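Local coordinates for butyryl-CoA dehydrogenase (Marinomonas mediterranea, PDB 6CXT), which belongs to the acyl-CoA dehydrogenase family of flavoproteins and binds flavin-adenine dinucleotide, at residues B[161-166]-B[186-191]; B[121-126]-B[167-172]. All coordinates share one frame; numbering follows the deposited sequence.

Contact 1: B[161-166]-B[186-191]; sequences SIADYY and VPRNTP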
loop_
_atom_site.group_PDB
_atom_site.type_symbol
_atom_site.label_atom_id
_atom_site.label_comp_id
_atom_site.label_asym_id
_atom_site.label_seq_id
_atom_site.Cartn_x
_atom_site.Cartn_y
_atom_site.Cartn_z
ATOM N N SER B 161 37.764 -3.604 2.604
ATOM C CA SER B 161 39.053 -2.886 2.521
ATOM C C SER B 161 39.775 -2.717 3.858
ATOM O O SER B 161 41.005 -2.710 3.903
ATOM C CB SER B 161 38.900 -1.522 1.829
ATOM O OG SER B 161 37.924 -0.781 2.557
ATOM N N ILE B 162 39.031 -2.656 4.958
ATOM C CA ILE B 162 39.587 -2.362 6.284
ATOM C C ILE B 162 39.771 -3.605 7.154
ATOM O O ILE B 162 40.213 -3.494 8.301
ATOM C CB ILE B 162 38.710 -1.277 7.015
ATOM C CG1 ILE B 162 37.255 -1.775 7.126
ATOM C CG2 ILE B 162 38.810 0.062 6.231
ATOM C CD1 ILE B 162 36.386 -0.868 7.992
ATOM N N ALA B 163 39.379 -4.766 6.612
ATOM C CA ALA B 163 39.300 -5.983 7.427
ATOM C C ALA B 163 40.723 -6.491 7.762
ATOM O O ALA B 163 41.597 -6.581 6.863
ATOM C CB ALA B 163 38.527 -7.080 6.684
ATOM N N ASP B 164 40.877 -6.861 9.028
ATOM C CA ASP B 164 42.036 -7.604 9.535
ATOM C C ASP B 164 41.802 -9.104 9.472
ATOM O O ASP B 164 42.768 -9.865 9.430
ATOM C CB ASP B 164 42.369 -7.164 10.945
ATOM C CG ASP B 164 42.784 -5.734 10.981
ATOM O OD1 ASP B 164 43.771 -5.392 10.302
ATOM O OD2 ASP B 164 42.091 -4.916 11.619
ATOM N N TYR B 165 40.536 -9.522 9.422
ATOM C CA TYR B 165 40.127 -10.902 9.250
ATOM C C TYR B 165 38.857 -10.987 8.428
ATOM O O TYR B 165 38.023 -10.095 8.532
ATOM C CB TYR B 165 39.738 -11.487 10.580
ATOM C CG TYR B 165 40.823 -11.404 11.619
ATOM C CD1 TYR B 165 41.907 -12.336 11.624
ATOM C CD2 TYR B 165 40.770 -10.440 12.594
ATOM C CE1 TYR B 165 42.897 -12.257 12.587
ATOM C CE2 TYR B 165 41.748 -10.364 13.568
ATOM C CZ TYR B 165 42.799 -11.276 13.563
ATOM O OH TYR B 165 43.728 -11.151 14.573
ATOM N N TYR B 166 38.743 -12.023 7.612
ATOM C CA TYR B 166 37.509 -12.373 6.895
ATOM C C TYR B 166 36.927 -13.625 7.470
ATOM O O TYR B 166 37.646 -14.608 7.660
ATOM C CB TYR B 166 37.777 -12.604 5.443
ATOM C CG TYR B 166 38.351 -11.384 4.821
ATOM C CD1 TYR B 166 37.515 -10.302 4.435
ATOM C CD2 TYR B 166 39.739 -11.259 4.643
ATOM C CE1 TYR B 166 38.052 -9.141 3.850
ATOM C CE2 TYR B 166 40.288 -10.083 4.077
ATOM C CZ TYR B 166 39.446 -9.042 3.673
ATOM O OH TYR B 166 40.018 -7.891 3.166
ATOM N N VAL B 186 39.972 -15.947 8.120
ATOM C CA VAL B 186 41.107 -15.824 7.210
ATOM C C VAL B 186 41.809 -14.497 7.540
ATOM O O VAL B 186 41.245 -13.425 7.268
ATOM C CB VAL B 186 40.683 -15.886 5.746
ATOM C CG1 VAL B 186 41.882 -15.751 4.798
ATOM C CG2 VAL B 186 39.916 -17.171 5.466
ATOM N N PRO B 187 43.002 -14.542 8.106
ATOM C CA PRO B 187 43.678 -13.280 8.373
ATOM C C PRO B 187 44.008 -12.514 7.084
ATOM O O PRO B 187 44.304 -13.092 6.084
ATOM C CB PRO B 187 44.933 -13.696 9.142
ATOM C CG PRO B 187 44.670 -15.073 9.604
ATOM C CD PRO B 187 43.753 -15.690 8.602
ATOM N N ARG B 188 43.909 -11.200 7.144
ATOM C CA ARG B 188 44.196 -10.318 6.033
ATOM C C ARG B 188 45.608 -10.520 5.448
ATOM O O ARG B 188 45.747 -10.462 4.300
ATOM C CB ARG B 188 43.999 -8.862 6.444
ATOM C CG ARG B 188 44.170 -7.817 5.364
ATOM C CD ARG B 188 43.335 -8.025 4.134
ATOM N NE ARG B 188 43.386 -6.917 3.211
ATOM C CZ ARG B 188 42.750 -5.776 3.363
ATOM N NH1 ARG B 188 42.021 -5.563 4.421
ATOM N NH2 ARG B 188 42.867 -4.847 2.447
ATOM N N ASN B 189 46.607 -10.773 6.276
ATOM C CA ASN B 189 47.976 -10.980 5.810
ATOM C C ASN B 189 48.254 -12.319 5.093
ATOM O O ASN B 189 49.340 -12.574 4.693
ATOM C CB ASN B 189 48.975 -10.686 6.932
ATOM C CG ASN B 189 48.930 -9.234 7.391
ATOM O OD1 ASN B 189 48.267 -8.441 6.797
ATOM N ND2 ASN B 189 49.617 -8.915 8.457
ATOM N N THR B 190 47.254 -13.155 4.944
ATOM C CA THR B 190 47.385 -14.435 4.213
ATOM C C THR B 190 47.730 -14.117 2.743
ATOM O O THR B 190 46.920 -13.480 2.017
ATOM C CB THR B 190 46.092 -15.295 4.298
ATOM O OG1 THR B 190 45.702 -15.451 5.668
ATOM C CG2 THR B 190 46.259 -16.643 3.597
ATOM N N PRO B 191 48.929 -14.577 2.254
ATOM C CA PRO B 191 49.197 -14.401 0.854
ATOM C C PRO B 191 48.122 -14.961 -0.026
ATOM O O PRO B 191 47.611 -16.075 0.180
ATOM C CB PRO B 191 50.527 -15.176 0.641
ATOM C CG PRO B 191 51.214 -14.982 1.951
ATOM C CD PRO B 191 50.073 -15.232 2.928
#
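Arg188 reaches back over the loop that leads into strand 165-171 and takes hold of two of its carbonyls. Its CG stands anti to the backbone N (chi1 -176°), and a bend at chi2 then turns the chain along the loop. Two nitrogens grip one acceptor end-on: Arg188 NH1 lies 3.1 Å and Arg188 NH2 3.2 Å from Ser161 O. That oxygen sits in the guanidinium plane, yet both nitrogens approach it from above the plane of its own carbonyl, on the same face. NH1 also donates to Ala163 O at 2.7 Å, this time in the carbonyl plane and on a lone pair, so a single nitrogen serves two acceptors. Tyr166 OH lies over one face of the guanidinium, 3.3 Å from Arg188 NH1, but the angle is too poor for a hydrogen bond; the hydroxyl pairs with Gly160 O instead. At the edge of that tyrosine ring, CE2 packs against Arg188 CD.

The backbone of Arg188 is engaged too, its N giving a nearly straight bond to Asp164 O (2.9 Å). Farther along, Tyr166 and Val186 form a hydrogen-bonded antiparallel pair, with Tyr166 N to Val186 O at 2.9 Å and Val186 N to Tyr166 O at 2.7 Å. Between these bonds, Tyr165 and Pro187 make the non-hydrogen-bonded pair, and Tyr165 CD1 rests on the proline CA and CB. The Tyr165 and Asp164 side chains find their polar partners elsewhere, in Lys119 NZ and Ile120 N. Beyond the strand, a type I turn from Pro187 to Thr190 is closed by Thr190, whose OG1 and N both donate to Pro187 O. This is the open end of an antiparallel beta hairpin, strands 165-171 and 181-187, in the beta-rich middle domain of an acyl-CoA dehydrogenase.

Contact 2: B[121-126]-B[167-172]; sequences AANAIS and VVYATT. With FAD (flavin-adenine dinucleotide), chain D.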
loop_
_atom_site.group_PDB
_atom_site.type_symbol
_atom_site.label_atom_id
_atom_site.label_comp_id
_atom_site.label_asym_id
_atom_site.label_seq_id
_atom_site.Cartn_x
_atom_site.Cartn_y
_atom_site.Cartn_z
ATOM N N ALA B 121 36.749 -7.094 11.565
ATOM C CA ALA B 121 36.400 -8.311 10.847
ATOM C C ALA B 121 35.312 -7.999 9.823
ATOM O O ALA B 121 34.549 -7.016 9.977
ATOM C CB ALA B 121 35.947 -9.406 11.795
ATOM N N ALA B 122 35.322 -8.793 8.760
ATOM C CA ALA B 122 34.389 -8.673 7.676
ATOM C C ALA B 122 33.821 -10.055 7.479
ATOM O O ALA B 122 34.529 -11.062 7.593
ATOM C CB ALA B 122 35.127 -8.222 6.405
ATOM N N ASN B 123 32.566 -10.124 7.084
ATOM C CA ASN B 123 31.840 -11.342 6.797
ATOM C C ASN B 123 31.829 -11.573 5.271
ATOM O O ASN B 123 31.439 -10.699 4.547
ATOM C CB ASN B 123 30.425 -11.176 7.345
ATOM C CG ASN B 123 29.564 -12.376 7.136
ATOM O OD1 ASN B 123 28.399 -12.250 6.796
ATOM N ND2 ASN B 123 30.103 -13.517 7.374
ATOM N N ALA B 124 32.190 -12.759 4.792
ATOM C CA ALA B 124 32.287 -12.956 3.361
ATOM C C ALA B 124 31.644 -14.249 2.890
ATOM O O ALA B 124 32.251 -15.336 2.975
ATOM C CB ALA B 124 33.753 -12.868 2.892
ATOM N N ILE B 125 30.420 -14.144 2.361
ATOM C CA ILE B 125 29.742 -15.342 1.834
ATOM C C ILE B 125 29.270 -15.132 0.401
ATOM O O ILE B 125 29.470 -16.028 -0.428
ATOM C CB ILE B 125 28.619 -15.867 2.813
ATOM C CG1 ILE B 125 28.037 -17.179 2.278
ATOM C CG2 ILE B 125 27.465 -14.830 2.955
ATOM C CD1 ILE B 125 27.188 -17.973 3.221
ATOM N N SER B 126 28.704 -13.938 0.071
ATOM C CA SER B 126 28.078 -13.705 -1.251
ATOM C C SER B 126 29.127 -13.826 -2.375
ATOM O O SER B 126 30.282 -13.443 -2.156
ATOM C CB SER B 126 27.402 -12.301 -1.304
ATOM O OG SER B 126 26.479 -12.229 -0.200
ATOM N N VAL B 167 35.628 -13.614 7.803
ATOM C CA VAL B 167 34.947 -14.913 8.088
ATOM C C VAL B 167 34.415 -15.374 6.745
ATOM O O VAL B 167 33.521 -14.745 6.167
ATOM C CB VAL B 167 33.845 -14.738 9.160
ATOM C CG1 VAL B 167 33.131 -16.042 9.439
ATOM C CG2 VAL B 167 34.434 -14.153 10.416
ATOM N N VAL B 168 34.949 -16.473 6.224
ATOM C CA VAL B 168 34.755 -16.851 4.830
ATOM C C VAL B 168 34.053 -18.195 4.864
ATOM O O VAL B 168 34.405 -19.034 5.692
ATOM C CB VAL B 168 36.110 -16.991 4.130
ATOM C CG1 VAL B 168 35.977 -17.463 2.687
ATOM C CG2 VAL B 168 36.842 -15.665 4.197
ATOM N N TYR B 169 33.053 -18.364 3.991
ATOM C CA TYR B 169 32.251 -19.578 3.935
ATOM C C TYR B 169 32.602 -20.212 2.606
ATOM O O TYR B 169 32.567 -19.549 1.562
ATOM C CB TYR B 169 30.700 -19.247 4.098
ATOM C CG TYR B 169 30.384 -18.761 5.488
ATOM C CD1 TYR B 169 30.495 -17.401 5.831
ATOM C CD2 TYR B 169 29.947 -19.630 6.451
ATOM C CE1 TYR B 169 30.256 -16.972 7.119
ATOM C CE2 TYR B 169 29.675 -19.200 7.741
ATOM C CZ TYR B 169 29.815 -17.874 8.061
ATOM O OH TYR B 169 29.546 -17.479 9.341
ATOM N N ALA B 170 33.007 -21.499 2.631
ATOM C CA ALA B 170 33.610 -22.124 1.448
ATOM C C ALA B 170 33.071 -23.562 1.306
ATOM O O ALA B 170 32.702 -24.143 2.298
ATOM C CB ALA B 170 35.144 -22.139 1.554
ATOM N N THR B 171 33.010 -24.081 0.090
ATOM C CA THR B 171 32.591 -25.489 -0.082
ATOM C C THR B 171 33.776 -26.434 0.235
ATOM O O THR B 171 34.820 -26.362 -0.439
ATOM C CB THR B 171 32.100 -25.710 -1.499
ATOM O OG1 THR B 171 31.017 -24.798 -1.729
ATOM C CG2 THR B 171 31.558 -27.175 -1.676
ATOM N N THR B 172 33.605 -27.262 1.260
ATOM C CA THR B 172 34.534 -28.356 1.526
ATOM C C THR B 172 34.160 -29.734 0.926
ATOM O O THR B 172 35.060 -30.589 0.752
ATOM C CB THR B 172 34.871 -28.475 2.997
ATOM O OG1 THR B 172 33.675 -28.422 3.780
ATOM C CG2 THR B 172 35.840 -27.346 3.416
HETATM P PA FAD D . 19.850 -11.893 -5.877
HETATM O O1A FAD D . 19.962 -12.999 -4.844
HETATM O O2A FAD D . 20.365 -11.987 -7.303
HETATM O O5B FAD D . 18.300 -11.395 -5.881
HETATM C C5B FAD D . 17.779 -10.496 -6.887
HETATM C C4B FAD D . 16.256 -10.458 -6.640
HETATM O O4B FAD D . 15.709 -11.798 -6.743
HETATM C C3B FAD D . 15.940 -9.946 -5.239
HETATM O O3B FAD D . 14.704 -9.237 -5.393
HETATM C C2B FAD D . 15.651 -11.249 -4.460
HETATM O O2B FAD D . 14.838 -11.059 -3.275
HETATM C C1B FAD D . 15.005 -12.142 -5.562
HETATM N N9A FAD D . 15.136 -13.559 -5.162
HETATM C C8A FAD D . 16.268 -14.313 -5.143
HETATM N N7A FAD D . 15.995 -15.553 -4.603
HETATM C C5A FAD D . 14.678 -15.579 -4.257
HETATM C C6A FAD D . 13.719 -16.545 -3.660
HETATM N N6A FAD D . 14.114 -17.804 -3.254
HETATM N N1A FAD D . 12.428 -16.126 -3.490
HETATM C C2A FAD D . 11.984 -14.873 -3.848
HETATM N N3A FAD D . 12.811 -13.967 -4.417
HETATM C C4A FAD D . 14.126 -14.247 -4.633
HETATM N N1 FAD D . 27.285 -10.110 1.565
HETATM C C2 FAD D . 28.282 -10.651 2.355
HETATM O O2 FAD D . 28.571 -11.859 2.131
HETATM N N3 FAD D . 28.949 -9.954 3.319
HETATM C C4 FAD D . 28.705 -8.643 3.520
HETATM O O4 FAD D . 29.325 -8.030 4.389
HETATM C C4X FAD D . 27.644 -7.974 2.690
HETATM N N5 FAD D . 27.347 -6.659 2.796
HETATM C C5X FAD D . 26.434 -6.039 1.998
HETATM C C6 FAD D . 26.206 -4.650 2.188
HETATM C C7 FAD D . 25.279 -3.986 1.357
HETATM C C7M FAD D . 25.072 -2.503 1.540
HETATM C C8 FAD D . 24.551 -4.724 0.312
HETATM C C8M FAD D . 23.557 -4.028 -0.557
HETATM C C9 FAD D . 24.748 -6.111 0.139
HETATM C C9A FAD D . 25.675 -6.784 0.967
HETATM N N10 FAD D . 25.945 -8.182 0.819
HETATM C C10 FAD D . 26.932 -8.789 1.672
HETATM C "C1'" FAD D . 25.275 -8.987 -0.192
HETATM C "C2'" FAD D . 23.814 -9.239 0.248
HETATM O "O2'" FAD D . 23.692 -10.151 1.353
HETATM C "C3'" FAD D . 23.013 -9.653 -0.976
HETATM O "O3'" FAD D . 22.974 -8.502 -1.844
HETATM C "C4'" FAD D . 21.626 -10.281 -0.759
HETATM O "O4'" FAD D . 21.758 -11.591 -0.118
HETATM C "C5'" FAD D . 20.886 -10.467 -2.091
HETATM O "O5'" FAD D . 21.763 -11.152 -2.994
HETATM P P FAD D . 21.968 -10.576 -4.444
HETATM O O1P FAD D . 22.891 -11.504 -5.239
HETATM O O2P FAD D . 22.392 -9.119 -4.443
HETATM O O3P FAD D . 20.547 -10.612 -5.188
#
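Strands 121-124 and 167-171 run parallel, 17° between their directions, with Asn123 beside Val167 and Ala124 beside Val168. They form one edge of the mixed sheet in the middle domain of the acyl-CoA dehydrogenase fold, and strand 121-124, outermost in that sheet within the chain, carries the flavin on its far side. Three backbone bonds join the pair: Val167 N to Ala122 O and Ala124 N to Val167 O, both 2.8 Å, then a longer one from Tyr169 N to Ala124 O (3.3 Å). The last bond falls where segment 121-126 leaves the strand.

Most of the side-chain contact gathers round Tyr169. Its CB meets CG1 and CD1 of Ile125 at 3.8 Å, the two side chains crossing obliquely. At the ring edge, in its plane, Asn123 ND2 comes within 3.5 Å of Tyr169 CE1; the amide plane stands almost perpendicular to the ring, 88° away. With CG anti to the backbone N (chi1 -179°), the Asn123 amide extends to this edge, while its OD1 accepts a hydrogen bond from N24 of the ligand FK4. Phe235 of helix 231-245 makes an edge-to-face contact with Tyr169 and also touches Asn123 and Ile125. Beside Asn123 and Val167, helix 81-101 supplies Cys94. Toward strand 147-158, Ala124 packs on Lys154 and Val157.

On the flavin side the backbone reads the pyrimidine edge of the isoalloxazine. FAD N3 donates to Asn123 O at 2.9 Å, and Ile125 N and Ser126 N both donate to FAD O2. Ser126 OG adds a polar contact beside the same ring edge, lying 2.9 Å from FAD N1 and close to O2.

Both contacts use strand 165-171, but opposite edges of it: contact 1 pairs its start with antiparallel strand 181-187, contact 2 pairs it with parallel strand 121-124. They touch directly, Tyr165 O lying 3.0 Å from Ala122 N in a probable hydrogen bond, while Val186 packs on Val168 and Tyr166 on Ala122. Contact 2 is wholly buried; contact 1 is only partly so. The chemistry follows: at the more open hairpin end, a long charged side chain ties loop carbonyls together, whereas the interior contact relies on a tyrosine, an isoleucine and small residues, while Asn123 O and the backbone N-H groups of Ile125 and Ser126, just past the strand, are turned to the flavin.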